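Local coordinates for beta-alanyl-CoA:ammonia lyase 2 (Clostridium propionicum, PDB 4MTU), which probably acts as a lyase that releases ammonia from beta-alanyl-CoA, in a hot dog fold that carries a bound zinc ion, at residues Y43-I48 against Q81-K86. Numbering follows the deposited sequence.
Sequences YVDGDI and QSYTCK. With ZN (zinc ion), chain B; SO4 (sulfate ion), chain C.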
loop_
_atom_site.group_PDB
_atom_site.type_symbol
_atom_site.label_atom_id
_atom_site.label_comp_id
_atom_site.label_asym_id
_atom_site.label_seq_id
_atom_site.Cartn_x
_atom_site.Cartn_y
_atom_site.Cartn_z
ATOM N N TYR A 43 -10.488 -9.893 -23.347
ATOM C CA TYR A 43 -10.222 -10.482 -24.658
ATOM C C TYR A 43 -11.401 -11.238 -25.276
ATOM O O TYR A 43 -11.600 -11.195 -26.477
ATOM C CB TYR A 43 -8.996 -11.401 -24.593
ATOM C CG TYR A 43 -7.709 -10.709 -24.253
ATOM C CD1 TYR A 43 -7.489 -9.353 -24.468
ATOM C CD2 TYR A 43 -6.650 -11.424 -23.684
ATOM C CE1 TYR A 43 -6.314 -8.731 -24.138
ATOM C CE2 TYR A 43 -5.478 -10.795 -23.364
ATOM C CZ TYR A 43 -5.283 -9.463 -23.582
ATOM O OH TYR A 43 -4.120 -8.825 -23.224
ATOM N N VAL A 44 -12.173 -11.934 -24.447
ATOM C CA VAL A 44 -13.248 -12.772 -25.001
ATOM C C VAL A 44 -14.495 -11.963 -25.319
ATOM O O VAL A 44 -15.242 -12.319 -26.244
ATOM C CB VAL A 44 -13.563 -13.985 -24.079
ATOM C CG1 VAL A 44 -14.377 -13.609 -22.893
ATOM C CG2 VAL A 44 -14.203 -15.078 -24.939
ATOM N N ASP A 45 -14.776 -10.896 -24.563
ATOM C CA ASP A 45 -16.045 -10.164 -24.739
ATOM C C ASP A 45 -15.960 -8.684 -24.403
ATOM O O ASP A 45 -17.020 -8.030 -24.351
ATOM C CB ASP A 45 -17.212 -10.865 -24.101
ATOM C CG ASP A 45 -17.991 -11.796 -24.989
ATOM O OD1 ASP A 45 -18.292 -12.944 -24.624
ATOM O OD2 ASP A 45 -18.305 -11.397 -26.158
ATOM N N GLY A 46 -14.787 -8.110 -24.224
ATOM C CA GLY A 46 -14.674 -6.674 -24.197
ATOM C C GLY A 46 -15.232 -5.971 -22.971
ATOM O O GLY A 46 -15.612 -4.788 -23.067
ATOM N N ASP A 47 -15.220 -6.641 -21.825
ATOM C CA ASP A 47 -15.715 -6.079 -20.572
ATOM C C ASP A 47 -14.826 -6.602 -19.436
ATOM O O ASP A 47 -14.372 -7.748 -19.528
ATOM C CB ASP A 47 -17.162 -6.478 -20.363
ATOM C CG ASP A 47 -17.838 -5.694 -19.262
ATOM O OD1 ASP A 47 -17.752 -6.113 -18.067
ATOM O OD2 ASP A 47 -18.459 -4.641 -19.549
ATOM N N ILE A 48 -14.632 -5.815 -18.420
ATOM C CA ILE A 48 -13.780 -6.276 -17.309
ATOM C C ILE A 48 -14.440 -7.387 -16.496
ATOM O O ILE A 48 -13.702 -8.117 -15.820
ATOM C CB ILE A 48 -13.340 -5.143 -16.385
ATOM C CG1 ILE A 48 -14.526 -4.359 -15.762
ATOM C CG2 ILE A 48 -12.361 -4.244 -17.119
ATOM C CD1 ILE A 48 -14.107 -3.454 -14.601
ATOM N N GLN A 81 -23.590 -16.349 -20.130
ATOM C CA GLN A 81 -23.099 -15.164 -19.404
ATOM C C GLN A 81 -21.944 -15.477 -18.457
ATOM O O GLN A 81 -21.329 -14.546 -17.949
ATOM C CB GLN A 81 -24.200 -14.479 -18.611
ATOM C CG GLN A 81 -25.350 -13.986 -19.453
ATOM C CD GLN A 81 -26.461 -13.339 -18.661
ATOM O OE1 GLN A 81 -26.649 -12.128 -18.776
ATOM N NE2 GLN A 81 -27.103 -14.192 -17.915
ATOM N N SER A 82 -21.647 -16.750 -18.228
ATOM C CA SER A 82 -20.616 -17.152 -17.316
ATOM C C SER A 82 -19.518 -17.852 -18.101
ATOM O O SER A 82 -19.754 -18.443 -19.161
ATOM C CB SER A 82 -21.217 -18.027 -16.221
ATOM O OG SER A 82 -21.169 -19.362 -16.670
ATOM N N TYR A 83 -18.298 -17.733 -17.627
ATOM C CA TYR A 83 -17.109 -18.220 -18.268
ATOM C C TYR A 83 -16.291 -19.009 -17.227
ATOM O O TYR A 83 -15.969 -18.455 -16.168
ATOM C CB TYR A 83 -16.272 -17.057 -18.814
ATOM C CG TYR A 83 -17.001 -16.104 -19.702
ATOM C CD1 TYR A 83 -17.872 -15.161 -19.211
ATOM C CD2 TYR A 83 -16.794 -16.120 -21.084
ATOM C CE1 TYR A 83 -18.558 -14.273 -20.002
ATOM C CE2 TYR A 83 -17.507 -15.213 -21.890
ATOM C CZ TYR A 83 -18.359 -14.300 -21.365
ATOM O OH TYR A 83 -19.047 -13.397 -22.145
ATOM N N THR A 84 -16.034 -20.264 -17.522
ATOM C CA THR A 84 -15.285 -21.109 -16.574
ATOM C C THR A 84 -13.843 -21.073 -16.983
ATOM O O THR A 84 -13.515 -21.388 -18.115
ATOM C CB THR A 84 -15.819 -22.556 -16.622
ATOM O OG1 THR A 84 -17.229 -22.509 -16.364
ATOM C CG2 THR A 84 -15.063 -23.409 -15.597
ATOM N N CYS A 85 -12.964 -20.726 -16.007
ATOM C CA CYS A 85 -11.569 -20.541 -16.228
ATOM C C CYS A 85 -10.754 -21.435 -15.272
ATOM O O CYS A 85 -11.207 -21.746 -14.178
ATOM C CB CYS A 85 -11.177 -19.074 -16.041
ATOM S SG CYS A 85 -11.980 -17.943 -17.176
ATOM N N LYS A 86 -9.562 -21.786 -15.712
ATOM C CA LYS A 86 -8.577 -22.516 -14.884
ATOM C C LYS A 86 -7.399 -21.639 -14.658
ATOM O O LYS A 86 -6.991 -20.865 -15.523
ATOM C CB LYS A 86 -8.173 -23.824 -15.530
ATOM C CG LYS A 86 -9.377 -24.797 -15.639
ATOM C CD LYS A 86 -9.093 -26.110 -14.932
HETATM ZN ZN ZN B . -19.175 -13.262 -26.749
HETATM S S SO4 C . -24.529 -19.612 -18.147
HETATM O O1 SO4 C . -24.852 -18.164 -18.219
HETATM O O2 SO4 C . -25.623 -20.373 -18.668
HETATM O O3 SO4 C . -24.287 -19.958 -16.704
HETATM O O4 SO4 C . -23.173 -19.613 -18.834
HETATM O O HOH W 1 -17.213 -13.989 -27.290
HETATM O O HOH W 2 -19.394 -13.057 -28.826
HETATM O O HOH W 3 -21.074 -12.361 -26.586
#
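Tyr83 reaches from the sheet to Val44 and Asp45 in the last turn of helix 27-45. This is the hot dog fold, a curved antiparallel sheet wrapped round a long helix. The contact ties strand 82-95 to the helix beside a zinc site.

Just before the strand, the backbone N of Gln81 donates a hydrogen bond to a sulfate ion, probably from the crystallisation liquor, with Gln81 N to sulfate O1 at 2.9 Å. The backbone N of Ser82 adds a longer bond to the same ion, 3.3 Å from Ser82 N to sulfate O4. Asn80 is a further donor to it.

Tyr83 makes the whole contact. Its CG stands anti to the carbonyl carbon (chi1 -53°), and the ring extends from the strand toward Val44 and Asp45. Val44 CG1 packs against Tyr83 CE2, 3.7 Å away, coming in obliquely. Met41 of the helix and Val78 of strand 68-78 also touch this tyrosine side chain.

The phenol OH donates to Asp45 OD1, which lies at the ring edge, in its plane. Carboxylate and ring planes are 68° apart. Asp45 holds the zinc with both oxygens, OD2 at 2.1 Å and OD1 at 2.3 Å. His142 and three waters complete the metal's ligands. One of these, water 1, also donates to Val44 O. Tyr83 is thus a second-shell residue; its bond, with the two-oxygen grip on zinc, probably limits the carboxylate's rotation, and it may draw some charge from OD1. Tyr83 OH lies 2.6 Å from Asp45 OD1 and meets it on the anti side, 31° out of the carboxylate plane.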